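Local coordinates for protein putative tRNA (Adenine(37)-N6)-methyltransferase (Pseudomonas aeruginosa, PDB 7BU1) that probably methylates threonylcarbamoylated adenosine 37 of tRNA, using S-adenosylmethionine, which is bound here, as methyl donor, at residues B[20-25]-B[210-215]; B[60-65]-B[108-113]; B[67-72]-B[129-134]; B[161-166]-B[187-192]. One frame throughout, in Å; residues are numbered along the deposited sequence.

Interaction 1: residues B[20-25]-B[210-215]. With SAM (S-adenosylmethionine), chain D.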
# COMPACT_ATOMS: atom_id res chain seq x y z
N CYS B 20 -14.65 4.53 -15.21
CA CYS B 20 -14.68 5.23 -16.49
C CYS B 20 -13.90 4.48 -17.56
O CYS B 20 -14.14 4.70 -18.75
CB CYS B 20 -14.10 6.63 -16.35
SG CYS B 20 -12.54 6.69 -15.47
N PHE B 21 -12.95 3.63 -17.15
CA PHE B 21 -12.02 2.98 -18.07
C PHE B 21 -12.57 1.65 -18.53
O PHE B 21 -12.82 0.76 -17.72
CB PHE B 21 -10.67 2.77 -17.41
CG PHE B 21 -10.01 4.04 -16.94
CD1 PHE B 21 -9.62 5.01 -17.85
CD2 PHE B 21 -9.77 4.25 -15.60
CE1 PHE B 21 -9.01 6.17 -17.43
CE2 PHE B 21 -9.15 5.40 -15.17
CZ PHE B 21 -8.77 6.37 -16.09
N MET B 22 -12.71 1.49 -19.85
CA MET B 22 -13.09 0.22 -20.46
C MET B 22 -11.91 -0.52 -21.08
O MET B 22 -12.09 -1.64 -21.54
CB MET B 22 -14.17 0.43 -21.52
CG MET B 22 -15.29 1.36 -21.08
SD MET B 22 -16.15 0.74 -19.62
CE MET B 22 -16.96 -0.70 -20.32
N GLU B 23 -10.72 0.09 -21.14
CA GLU B 23 -9.54 -0.54 -21.71
C GLU B 23 -8.30 -0.11 -20.94
O GLU B 23 -8.24 1.00 -20.41
CB GLU B 23 -9.30 -0.19 -23.18
CG GLU B 23 -10.52 -0.00 -24.04
CD GLU B 23 -10.17 0.68 -25.34
OE1 GLU B 23 -10.37 1.91 -25.43
OE2 GLU B 23 -9.69 -0.01 -26.26
N LYS B 24 -7.30 -0.99 -20.93
CA LYS B 24 -6.07 -0.68 -20.21
C LYS B 24 -5.26 0.42 -20.88
O LYS B 24 -4.43 1.05 -20.21
CB LYS B 24 -5.22 -1.95 -20.08
N PHE B 25 -5.50 0.69 -22.17
CA PHE B 25 -4.61 1.53 -22.97
C PHE B 25 -4.41 2.92 -22.39
O PHE B 25 -3.31 3.24 -21.92
CB PHE B 25 -5.12 1.67 -24.42
CG PHE B 25 -4.42 2.74 -25.21
CD1 PHE B 25 -3.07 2.62 -25.53
CD2 PHE B 25 -5.09 3.88 -25.62
CE1 PHE B 25 -2.41 3.62 -26.25
CE2 PHE B 25 -4.44 4.89 -26.34
CZ PHE B 25 -3.10 4.75 -26.65
N GLY B 210 -7.95 6.08 -30.74
CA GLY B 210 -9.23 6.10 -30.06
C GLY B 210 -9.12 5.37 -28.75
O GLY B 210 -8.21 4.57 -28.52
N VAL B 211 -10.05 5.70 -27.86
CA VAL B 211 -10.15 5.02 -26.58
C VAL B 211 -11.61 5.06 -26.21
O VAL B 211 -12.32 6.00 -26.54
CB VAL B 211 -9.26 5.69 -25.51
CG1 VAL B 211 -9.80 7.06 -25.17
CG2 VAL B 211 -9.18 4.82 -24.27
N ARG B 212 -12.06 4.01 -25.53
CA ARG B 212 -13.40 4.00 -24.97
C ARG B 212 -13.33 4.53 -23.54
O ARG B 212 -12.54 4.02 -22.74
CB ARG B 212 -13.99 2.60 -25.02
CG ARG B 212 -15.46 2.55 -24.68
CD ARG B 212 -16.08 1.26 -25.17
NE ARG B 212 -17.51 1.42 -25.43
CZ ARG B 212 -18.02 1.77 -26.61
NH1 ARG B 212 -17.22 1.99 -27.64
NH2 ARG B 212 -19.34 1.88 -26.74
N LEU B 213 -14.11 5.56 -23.25
CA LEU B 213 -14.28 6.07 -21.89
C LEU B 213 -15.77 6.16 -21.60
O LEU B 213 -16.51 6.79 -22.37
CB LEU B 213 -13.62 7.44 -21.71
CG LEU B 213 -12.10 7.51 -21.81
CD1 LEU B 213 -11.64 8.96 -22.05
CD2 LEU B 213 -11.43 6.92 -20.56
N TRP B 214 -16.20 5.57 -20.48
CA TRP B 214 -17.64 5.44 -20.15
C TRP B 214 -18.29 4.71 -21.32
O TRP B 214 -17.79 3.64 -21.71
CB TRP B 214 -18.25 6.80 -19.82
CG TRP B 214 -17.61 7.57 -18.69
CD1 TRP B 214 -16.89 8.73 -18.80
CD2 TRP B 214 -17.66 7.25 -17.30
NE1 TRP B 214 -16.49 9.15 -17.55
CE2 TRP B 214 -16.94 8.26 -16.61
CE3 TRP B 214 -18.23 6.21 -16.56
CZ2 TRP B 214 -16.78 8.26 -15.22
CZ3 TRP B 214 -18.07 6.21 -15.16
CH2 TRP B 214 -17.35 7.22 -14.51
N ASP B 215 -19.36 5.23 -21.91
CA ASP B 215 -19.96 4.67 -23.12
C ASP B 215 -19.57 5.44 -24.37
O ASP B 215 -20.27 5.38 -25.38
CB ASP B 215 -21.48 4.61 -22.98
CG ASP B 215 -22.10 5.95 -22.65
OD1 ASP B 215 -21.35 6.94 -22.49
OD2 ASP B 215 -23.34 6.01 -22.53
N SAM D . -1.42 1.13 -8.80
CA SAM D . -1.66 -0.30 -9.07
C SAM D . -0.59 -1.15 -8.39
O SAM D . -0.92 -2.31 -8.06
OXT SAM D . 0.53 -0.64 -8.19
CB SAM D . -1.68 -0.59 -10.58
CG SAM D . -0.31 -0.30 -11.21
SD SAM D . -0.32 -0.78 -12.98
CE SAM D . 1.32 -0.58 -13.63
C5' SAM D . -1.40 0.33 -13.94
C4' SAM D . -2.28 -0.52 -14.84
O4' SAM D . -3.17 -1.27 -14.01
C3' SAM D . -3.28 0.35 -15.51
O3' SAM D . -2.73 1.06 -16.60
C2' SAM D . -4.31 -0.66 -15.97
O2' SAM D . -4.08 -1.05 -17.32
C1' SAM D . -3.98 -1.84 -15.05
N9 SAM D . -5.19 -2.44 -14.51
C8 SAM D . -6.10 -1.78 -13.80
N7 SAM D . -7.07 -2.64 -13.50
C5 SAM D . -6.76 -3.83 -14.02
C6 SAM D . -7.39 -5.00 -13.98
N6 SAM D . -8.55 -5.04 -13.32
N1 SAM D . -6.88 -6.08 -14.58
C2 SAM D . -5.67 -5.98 -15.26
N3 SAM D . -5.03 -4.73 -15.27
C4 SAM D . -5.59 -3.70 -14.65

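Interaction 2: residues B[60-65]-B[108-113]. With SAM (S-adenosylmethionine), chain D.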
# COMPACT_ATOMS: atom_id res chain seq x y z
N SER B 60 -9.41 11.13 3.74
CA SER B 60 -9.54 11.63 2.37
C SER B 60 -9.26 10.54 1.34
O SER B 60 -9.94 10.47 0.31
CB SER B 60 -8.65 12.86 2.16
OG SER B 60 -7.28 12.60 2.33
N HIS B 61 -8.24 9.71 1.56
CA HIS B 61 -7.83 8.71 0.59
C HIS B 61 -7.90 7.31 1.18
O HIS B 61 -7.79 7.13 2.39
CB HIS B 61 -6.41 8.99 0.11
CG HIS B 61 -6.27 10.26 -0.66
ND1 HIS B 61 -6.47 11.50 -0.09
CD2 HIS B 61 -5.96 10.49 -1.96
CE1 HIS B 61 -6.28 12.44 -1.00
NE2 HIS B 61 -5.97 11.85 -2.15
N VAL B 62 -8.06 6.32 0.30
CA VAL B 62 -8.16 4.92 0.70
C VAL B 62 -7.29 4.07 -0.22
O VAL B 62 -7.19 4.34 -1.42
CB VAL B 62 -9.62 4.39 0.70
CG1 VAL B 62 -10.50 5.16 1.72
CG2 VAL B 62 -10.21 4.44 -0.71
N TRP B 63 -6.68 3.04 0.35
CA TRP B 63 -6.05 2.00 -0.44
C TRP B 63 -7.10 0.99 -0.83
O TRP B 63 -8.00 0.67 -0.05
CB TRP B 63 -4.95 1.29 0.36
CG TRP B 63 -3.75 2.11 0.68
CD1 TRP B 63 -3.48 2.77 1.85
CD2 TRP B 63 -2.63 2.36 -0.18
NE1 TRP B 63 -2.27 3.42 1.76
CE2 TRP B 63 -1.73 3.19 0.52
CE3 TRP B 63 -2.31 1.97 -1.49
CZ2 TRP B 63 -0.53 3.62 -0.03
CZ3 TRP B 63 -1.12 2.41 -2.04
CH2 TRP B 63 -0.24 3.22 -1.31
N LEU B 64 -6.99 0.48 -2.05
CA LEU B 64 -7.78 -0.65 -2.51
C LEU B 64 -6.81 -1.75 -2.91
O LEU B 64 -5.93 -1.54 -3.75
CB LEU B 64 -8.69 -0.27 -3.69
CG LEU B 64 -9.69 0.87 -3.51
CD1 LEU B 64 -10.48 1.09 -4.81
CD2 LEU B 64 -10.64 0.64 -2.32
N LEU B 65 -6.93 -2.91 -2.27
CA LEU B 65 -6.30 -4.12 -2.75
C LEU B 65 -7.29 -4.82 -3.67
O LEU B 65 -8.46 -5.00 -3.30
CB LEU B 65 -5.90 -5.04 -1.59
CG LEU B 65 -4.95 -4.46 -0.55
CD1 LEU B 65 -4.59 -5.51 0.47
CD2 LEU B 65 -3.71 -3.92 -1.22
N SER B 108 -3.80 0.36 -5.08
CA SER B 108 -3.86 1.75 -5.53
C SER B 108 -4.42 2.59 -4.41
O SER B 108 -5.29 2.14 -3.64
CB SER B 108 -4.74 1.93 -6.77
OG SER B 108 -4.30 1.10 -7.83
N VAL B 109 -3.91 3.81 -4.28
CA VAL B 109 -4.50 4.80 -3.39
C VAL B 109 -5.29 5.76 -4.25
O VAL B 109 -4.76 6.38 -5.18
CB VAL B 109 -3.44 5.51 -2.54
CG1 VAL B 109 -2.30 6.02 -3.38
CG2 VAL B 109 -4.09 6.64 -1.74
N VAL B 110 -6.58 5.88 -3.95
CA VAL B 110 -7.49 6.75 -4.68
C VAL B 110 -8.15 7.69 -3.69
O VAL B 110 -8.21 7.43 -2.49
CB VAL B 110 -8.55 5.94 -5.47
CG1 VAL B 110 -7.87 5.07 -6.49
CG2 VAL B 110 -9.40 5.10 -4.52
N ARG B 111 -8.64 8.81 -4.20
CA ARG B 111 -9.36 9.76 -3.37
C ARG B 111 -10.74 9.22 -3.07
O ARG B 111 -11.40 8.64 -3.94
CB ARG B 111 -9.46 11.12 -4.04
CG ARG B 111 -10.15 12.15 -3.15
CD ARG B 111 -10.28 13.49 -3.83
NE ARG B 111 -9.11 14.33 -3.59
CZ ARG B 111 -8.88 14.98 -2.46
NH1 ARG B 111 -9.74 14.90 -1.45
NH2 ARG B 111 -7.79 15.73 -2.33
N LEU B 112 -11.18 9.40 -1.82
CA LEU B 112 -12.54 9.05 -1.42
C LEU B 112 -13.37 10.33 -1.43
O LEU B 112 -13.16 11.23 -0.62
CB LEU B 112 -12.56 8.40 -0.04
CG LEU B 112 -13.97 8.14 0.50
CD1 LEU B 112 -14.73 7.19 -0.42
CD2 LEU B 112 -13.91 7.60 1.94
N GLU B 113 -14.32 10.40 -2.37
CA GLU B 113 -15.17 11.58 -2.47
C GLU B 113 -16.36 11.52 -1.54
O GLU B 113 -16.78 12.54 -1.00
CB GLU B 113 -15.65 11.75 -3.91
CG GLU B 113 -14.53 11.85 -4.91
CD GLU B 113 -14.99 12.39 -6.24
OE1 GLU B 113 -14.34 13.33 -6.76
OE2 GLU B 113 -16.02 11.88 -6.76
N SAM D . -1.42 1.13 -8.80
CA SAM D . -1.66 -0.30 -9.07
C SAM D . -0.59 -1.15 -8.39
O SAM D . -0.92 -2.31 -8.06
OXT SAM D . 0.53 -0.64 -8.19
CB SAM D . -1.68 -0.59 -10.58
CG SAM D . -0.31 -0.30 -11.21
SD SAM D . -0.32 -0.78 -12.98
CE SAM D . 1.32 -0.58 -13.63
C5' SAM D . -1.40 0.33 -13.94
C4' SAM D . -2.28 -0.52 -14.84
O4' SAM D . -3.17 -1.27 -14.01
C3' SAM D . -3.28 0.35 -15.51
O3' SAM D . -2.73 1.06 -16.60
C2' SAM D . -4.31 -0.66 -15.97
O2' SAM D . -4.08 -1.05 -17.32
C1' SAM D . -3.98 -1.84 -15.05
N9 SAM D . -5.19 -2.44 -14.51
C8 SAM D . -6.10 -1.78 -13.80
N7 SAM D . -7.07 -2.64 -13.50
C5 SAM D . -6.76 -3.83 -14.02
C6 SAM D . -7.39 -5.00 -13.98
N6 SAM D . -8.55 -5.04 -13.32
N1 SAM D . -6.88 -6.08 -14.58
C2 SAM D . -5.67 -5.98 -15.26
N3 SAM D . -5.03 -4.73 -15.27
C4 SAM D . -5.59 -3.70 -14.65

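Interaction 3: residues B[67-72]-B[129-134]. With SAM (S-adenosylmethionine), chain D.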
# COMPACT_ATOMS: atom_id res chain seq x y z
N LEU B 67 -7.90 -7.47 -7.50
CA LEU B 67 -7.43 -8.51 -8.40
C LEU B 67 -7.30 -7.96 -9.81
O LEU B 67 -8.24 -7.32 -10.32
CB LEU B 67 -8.39 -9.70 -8.40
CG LEU B 67 -8.45 -10.55 -7.15
CD1 LEU B 67 -9.39 -11.72 -7.39
CD2 LEU B 67 -7.05 -11.03 -6.78
N PHE B 68 -6.15 -8.21 -10.45
CA PHE B 68 -5.91 -7.86 -11.85
C PHE B 68 -6.62 -8.87 -12.74
O PHE B 68 -6.01 -9.72 -13.38
CB PHE B 68 -4.42 -7.87 -12.16
CG PHE B 68 -3.64 -6.74 -11.57
CD1 PHE B 68 -3.81 -5.44 -12.02
CD2 PHE B 68 -2.68 -6.98 -10.59
CE1 PHE B 68 -3.06 -4.40 -11.48
CE2 PHE B 68 -1.93 -5.95 -10.06
CZ PHE B 68 -2.13 -4.66 -10.50
N HIS B 69 -7.95 -8.77 -12.78
CA HIS B 69 -8.72 -9.82 -13.44
C HIS B 69 -8.52 -9.84 -14.95
O HIS B 69 -8.77 -10.88 -15.57
CB HIS B 69 -10.21 -9.68 -13.10
CG HIS B 69 -10.87 -8.49 -13.72
ND1 HIS B 69 -10.56 -7.19 -13.36
CD2 HIS B 69 -11.85 -8.40 -14.66
CE1 HIS B 69 -11.31 -6.35 -14.07
NE2 HIS B 69 -12.10 -7.06 -14.86
N GLN B 70 -8.06 -8.74 -15.56
CA GLN B 70 -7.83 -8.68 -17.01
C GLN B 70 -6.34 -8.70 -17.35
O GLN B 70 -5.94 -8.18 -18.40
CB GLN B 70 -8.49 -7.46 -17.64
CG GLN B 70 -9.92 -7.26 -17.25
CD GLN B 70 -10.89 -7.68 -18.32
OE1 GLN B 70 -10.64 -8.64 -19.04
NE2 GLN B 70 -12.00 -6.97 -18.42
N ALA B 71 -5.51 -9.28 -16.49
CA ALA B 71 -4.08 -9.39 -16.74
C ALA B 71 -3.81 -10.84 -17.09
O ALA B 71 -3.29 -11.62 -16.29
CB ALA B 71 -3.27 -8.93 -15.53
N LEU B 72 -4.18 -11.21 -18.32
CA LEU B 72 -4.03 -12.57 -18.80
C LEU B 72 -3.23 -12.59 -20.10
O LEU B 72 -2.97 -11.55 -20.69
CB LEU B 72 -5.39 -13.21 -19.00
N ASP B 129 -12.76 -1.09 -15.45
CA ASP B 129 -14.15 -1.38 -15.13
C ASP B 129 -14.29 -2.86 -14.81
O ASP B 129 -13.69 -3.71 -15.48
CB ASP B 129 -15.07 -1.00 -16.29
CG ASP B 129 -16.53 -1.12 -15.92
OD1 ASP B 129 -16.96 -0.41 -14.99
OD2 ASP B 129 -17.24 -1.92 -16.55
N GLY B 130 -15.07 -3.17 -13.78
CA GLY B 130 -15.25 -4.55 -13.37
C GLY B 130 -14.14 -5.10 -12.50
O GLY B 130 -14.00 -6.33 -12.41
N THR B 131 -13.37 -4.25 -11.83
CA THR B 131 -12.26 -4.77 -11.04
C THR B 131 -12.77 -5.32 -9.71
O THR B 131 -13.44 -4.60 -8.96
CB THR B 131 -11.24 -3.66 -10.78
OG1 THR B 131 -10.67 -3.24 -12.03
CG2 THR B 131 -10.14 -4.15 -9.87
N PRO B 132 -12.45 -6.57 -9.37
CA PRO B 132 -12.86 -7.11 -8.07
C PRO B 132 -11.94 -6.58 -6.97
O PRO B 132 -10.71 -6.65 -7.09
CB PRO B 132 -12.71 -8.63 -8.24
CG PRO B 132 -12.52 -8.86 -9.73
CD PRO B 132 -11.90 -7.60 -10.26
N VAL B 133 -12.53 -6.02 -5.92
CA VAL B 133 -11.78 -5.43 -4.81
C VAL B 133 -11.82 -6.36 -3.60
O VAL B 133 -12.89 -6.78 -3.15
CB VAL B 133 -12.31 -4.03 -4.46
CG1 VAL B 133 -11.55 -3.46 -3.28
CG2 VAL B 133 -12.15 -3.12 -5.67
N LEU B 134 -10.64 -6.65 -3.05
CA LEU B 134 -10.53 -7.55 -1.90
C LEU B 134 -10.57 -6.82 -0.57
O LEU B 134 -10.91 -7.45 0.44
CB LEU B 134 -9.22 -8.35 -1.98
CG LEU B 134 -8.94 -9.07 -3.29
CD1 LEU B 134 -7.57 -9.74 -3.23
CD2 LEU B 134 -10.04 -10.07 -3.61
N SAM D . -1.42 1.13 -8.80
CA SAM D . -1.66 -0.30 -9.07
C SAM D . -0.59 -1.15 -8.39
O SAM D . -0.92 -2.31 -8.06
OXT SAM D . 0.53 -0.64 -8.19
CB SAM D . -1.68 -0.59 -10.58
CG SAM D . -0.31 -0.30 -11.21
SD SAM D . -0.32 -0.78 -12.98
CE SAM D . 1.32 -0.58 -13.63
C5' SAM D . -1.40 0.33 -13.94
C4' SAM D . -2.28 -0.52 -14.84
O4' SAM D . -3.17 -1.27 -14.01
C3' SAM D . -3.28 0.35 -15.51
O3' SAM D . -2.73 1.06 -16.60
C2' SAM D . -4.31 -0.66 -15.97
O2' SAM D . -4.08 -1.05 -17.32
C1' SAM D . -3.98 -1.84 -15.05
N9 SAM D . -5.19 -2.44 -14.51
C8 SAM D . -6.10 -1.78 -13.80
N7 SAM D . -7.07 -2.64 -13.50
C5 SAM D . -6.76 -3.83 -14.02
C6 SAM D . -7.39 -5.00 -13.98
N6 SAM D . -8.55 -5.04 -13.32
N1 SAM D . -6.88 -6.08 -14.58
C2 SAM D . -5.67 -5.98 -15.26
N3 SAM D . -5.03 -4.73 -15.27
C4 SAM D . -5.59 -3.70 -14.65

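Interaction 4: residues B[161-166]-B[187-192]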
# COMPACT_ATOMS: atom_id res chain seq x y z
N ILE B 161 1.98 15.49 -21.98
CA ILE B 161 1.85 16.09 -23.30
C ILE B 161 0.77 17.15 -23.25
O ILE B 161 -0.20 17.05 -22.49
CB ILE B 161 1.49 15.04 -24.39
CG1 ILE B 161 2.12 13.68 -24.11
CG2 ILE B 161 1.88 15.54 -25.77
CD1 ILE B 161 1.83 12.63 -25.18
N ALA B 162 0.92 18.16 -24.10
CA ALA B 162 -0.11 19.18 -24.25
C ALA B 162 -1.30 18.63 -25.03
O ALA B 162 -1.13 17.82 -25.95
CB ALA B 162 0.46 20.41 -24.97
N VAL B 163 -2.50 19.07 -24.66
CA VAL B 163 -3.74 18.65 -25.30
C VAL B 163 -4.52 19.88 -25.74
O VAL B 163 -4.68 20.83 -24.97
CB VAL B 163 -4.60 17.78 -24.35
CG1 VAL B 163 -5.92 17.42 -25.02
CG2 VAL B 163 -3.85 16.54 -23.94
N GLU B 164 -5.00 19.86 -26.98
CA GLU B 164 -5.90 20.89 -27.50
C GLU B 164 -7.12 20.20 -28.10
O GLU B 164 -7.12 18.99 -28.33
CB GLU B 164 -5.21 21.80 -28.53
CG GLU B 164 -4.98 21.18 -29.88
CD GLU B 164 -4.26 22.11 -30.86
OE1 GLU B 164 -4.02 21.67 -32.01
OE2 GLU B 164 -3.95 23.27 -30.50
N TRP B 165 -8.17 20.98 -28.35
CA TRP B 165 -9.49 20.48 -28.72
C TRP B 165 -9.94 21.02 -30.07
O TRP B 165 -9.74 22.20 -30.38
CB TRP B 165 -10.53 20.87 -27.68
CG TRP B 165 -10.38 20.15 -26.38
CD1 TRP B 165 -9.52 20.46 -25.37
CD2 TRP B 165 -11.11 19.00 -25.95
NE1 TRP B 165 -9.67 19.57 -24.34
CE2 TRP B 165 -10.63 18.66 -24.67
CE3 TRP B 165 -12.11 18.21 -26.53
CZ2 TRP B 165 -11.13 17.57 -23.95
CZ3 TRP B 165 -12.61 17.11 -25.81
CH2 TRP B 165 -12.11 16.81 -24.54
N SER B 166 -10.58 20.16 -30.86
CA SER B 166 -11.37 20.67 -31.97
C SER B 166 -12.66 21.25 -31.41
O SER B 166 -13.18 20.78 -30.40
CB SER B 166 -11.67 19.57 -32.99
OG SER B 166 -12.72 18.73 -32.53
N LEU B 187 -11.57 14.52 -17.98
CA LEU B 187 -11.02 13.17 -18.01
C LEU B 187 -10.28 12.92 -19.32
O LEU B 187 -9.17 12.38 -19.32
CB LEU B 187 -12.12 12.13 -17.82
CG LEU B 187 -11.63 10.67 -17.90
CD1 LEU B 187 -10.53 10.40 -16.89
CD2 LEU B 187 -12.77 9.68 -17.69
N ILE B 188 -10.88 13.32 -20.45
CA ILE B 188 -10.22 13.16 -21.74
C ILE B 188 -8.89 13.90 -21.75
O ILE B 188 -7.86 13.37 -22.18
CB ILE B 188 -11.14 13.63 -22.88
CG1 ILE B 188 -12.36 12.72 -23.01
CG2 ILE B 188 -10.37 13.69 -24.21
CD1 ILE B 188 -13.43 13.30 -23.90
N GLU B 189 -8.90 15.14 -21.27
CA GLU B 189 -7.68 15.94 -21.28
C GLU B 189 -6.62 15.33 -20.37
O GLU B 189 -5.44 15.26 -20.75
CB GLU B 189 -8.00 17.36 -20.84
CG GLU B 189 -6.84 18.32 -20.93
CD GLU B 189 -7.31 19.74 -21.13
OE1 GLU B 189 -8.50 20.02 -20.86
OE2 GLU B 189 -6.49 20.59 -21.56
N GLN B 190 -7.02 14.86 -19.19
CA GLN B 190 -6.07 14.29 -18.25
C GLN B 190 -5.53 12.95 -18.73
O GLN B 190 -4.37 12.63 -18.49
CB GLN B 190 -6.71 14.13 -16.88
CG GLN B 190 -6.82 15.43 -16.11
CD GLN B 190 -7.99 15.44 -15.16
OE1 GLN B 190 -8.41 14.39 -14.67
NE2 GLN B 190 -8.52 16.62 -14.88
N CYS B 191 -6.36 12.16 -19.42
CA CYS B 191 -5.89 10.88 -19.93
C CYS B 191 -4.98 11.07 -21.14
O CYS B 191 -4.01 10.33 -21.30
CB CYS B 191 -7.07 10.00 -20.31
SG CYS B 191 -7.96 9.36 -18.90
N LEU B 192 -5.26 12.07 -21.97
CA LEU B 192 -4.48 12.22 -23.19
C LEU B 192 -3.10 12.79 -22.92
O LEU B 192 -2.15 12.45 -23.65
CB LEU B 192 -5.26 13.06 -24.20
CG LEU B 192 -6.43 12.26 -24.78
CD1 LEU B 192 -7.09 12.96 -25.96
CD2 LEU B 192 -5.98 10.86 -25.18

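Interaction 1: residues B[20-25]-B[210-215]
The indole of Trp214 takes CB of Cys20 over one face, displaced toward the rim, and CB stands 3.5 Å from the centroid of the six-membered ring, 22° off its normal, which qualifies as a CH-pi contact. The thiol of Cys20 turns to a second ring: SG sits above the middle of one face of Phe21, 3.6 Å from that plane. A chi1 of 48°, with SG wedged between the backbone N and the carbonyl carbon, lets the one side chain serve both aromatics. Phe21 and Leu213 run side by side, with CD1 of the ring 3.8 Å from CD2 of the leucine, while Phe25 offers its ring edge to CG2 of Val211.

The backbones meet in a single bridge, Phe21 with Leu213. Next to it, the N-H of Trp214 reaches O of Cys20 at 2.8 Å and is nearly straight (173°), although the donor is tilted somewhat out of the carbonyl plane. At the other end Glu23 stands in for a backbone acceptor: its OE1 takes the N-H of Arg212 at 2.7 Å, approached nearly along the C-O axis. Between these bonds the aliphatic part of Met22 packs on that of Arg212, CG to CG 3.8 Å, while the guanidinium of Arg212 is salt-bridged to Asp217.

Lys24 is close to the ribose of S-adenosylmethionine, its CB 3.1 Å from O2'. The loop 20-25 therefore has an apolar seam and two straight hydrogen bonds on residues 211-214 while also bordering the cofactor; a carboxylate held on a peptide N-H would probably be stabilised in its ionised form.

Interaction 2: residues B[60-65]-B[108-113]
Trp63 meets Val109 across a non-hydrogen-bonded antiparallel pair, and its side chain can be followed outward. CB lies 4.1 Å from O of Ser108; chi1 of -68° sets CG beside the backbone N, and the indole then lies against the neighbouring strand. CE3 packs near the carbonyl of Ser108, CZ3 near N and CB of Val109, and CH2 near CG1 of the same valine. The CB of Val109 is 3.8 Å from the centroid of the six-membered ring and only 9° off its normal, a CH-pi contact over the face. NE1 bonds Asp144, and the ring meets Trp63 of the second subunit edge-to-face.

Farther along, His61 lays one ring face over CA and CG of Arg111, and its CE1 stands over the guanidinium, with the two planes 58° apart. The Arg111 guanidinium is salt-bridged to Asp148 of the second subunit.

Five backbone bonds join the strands; they include the reciprocal pair of Val62 and Val110, both 3.0 Å between N and O. OG of Ser108 also bonds Asp126. Strands 61-67 and 105-116 are neighbours in the six-stranded antiparallel sheet that closes into the barrel, with the amino N of S-adenosylmethionine held 3.0 Å from OG of Ser108 on one of them.

Interaction 3: residues B[67-72]-B[129-134]
The adenine pocket of S-adenosylmethionine is built here, where the turn after strand 61-67 meets the start of strand 132-138. A type I beta turn from Phe68 to Ala71 provides one wall, and a G1 beta bulge, with Gly130 and Thr131 both facing Ile17, provides the other. Each side reads the base: the N-H of Gln70 donates to SAM N1 at 3.1 Å, and SAM N6 donates to OG1 of Thr131 at the same length, a hydroxyl that is also bonded to Leu128. Phe68 presents its ring edge to the base, close to C4 and N3 of the purine.

The two segments are tied by one backbone bond, from N of Leu67 to O of Pro132, 3.0 Å long and 167° at the hydrogen. Beyond it, Leu67 and Leu134 cross at about a right angle, their CD2 and CD1 atoms 3.8 Å apart, beside the second subunit, whose His9 and Ile105 pack on them.

His69 fills the space between turn and bulge. Its chi1 of 70° places CG between the backbone N and the carbonyl carbon and swings the imidazole toward the bulge. CG of Gln70 covers one ring face and O of Gly130 the opposite one, 3.1 Å above the plane. ND1 comes within 3.4 Å of CD of Pro132 and 2.9 Å of SAM N6.

Interaction 4: residues B[161-166]-B[187-192]
Trp165 and Ile188 cross at a slant, the six-membered end of the indole pushed against the branched side chain. CH2 of Trp165 is 3.6 Å from CG2 of Ile188, and CB and CD1 of the isoleucine lie close to the same ring atom. With CG of Trp165 beside its own backbone N (chi1 -70°), the indole is carried toward the helix although the CB bond does not aim there.

The pyrrole side of the ring meets Glu189 edge-on: the carboxylate plane is turned 71° from the indole, and OE1 lies near the ring plane, 3.7 Å from NE1. At this length the approach is polar proximity, and no hydrogen bond crosses the two segments. Val163 aims at the helix more directly. Its CG2 rests 3.8 Å from CB of Leu192, the two side chains nearly perpendicular, and its CB touches CG of Glu189.

The short strand and helix axes approach to 8.3 Å at 144° between their directions, a spacing suited to side-chain packing. Helix 184-192 thus lies over the mixed sheet: edge strand 162-165 is bonded to strand 227-234, while Ile188 and Leu192 also pack on Val218 and Trp220 of strand 216-224.

Overall arrangement
Along the chain, interactions 2 and 3 interlock, interaction 4 follows, and the segments of interaction 1 enclose all three. Interactions 2 and 3, with centres 16 Å apart, share the antiparallel barrel through neighbouring strands 61-67 and 132-138, and both touch the second subunit. Interaction 4 belongs to the mixed sheet, 24 Å from interaction 2 and 27 Å from interaction 3, centre to centre. Interaction 1 joins these two parts: Phe21 O probably bonds Asp129 N of interaction 3, while Cys20 and Trp214 pack on Leu187 of interaction 4. Since interactions 1, 2 and 3 all touch S-adenosylmethionine, the C-terminal sheet is connected to the cofactor site through the loop 20-25.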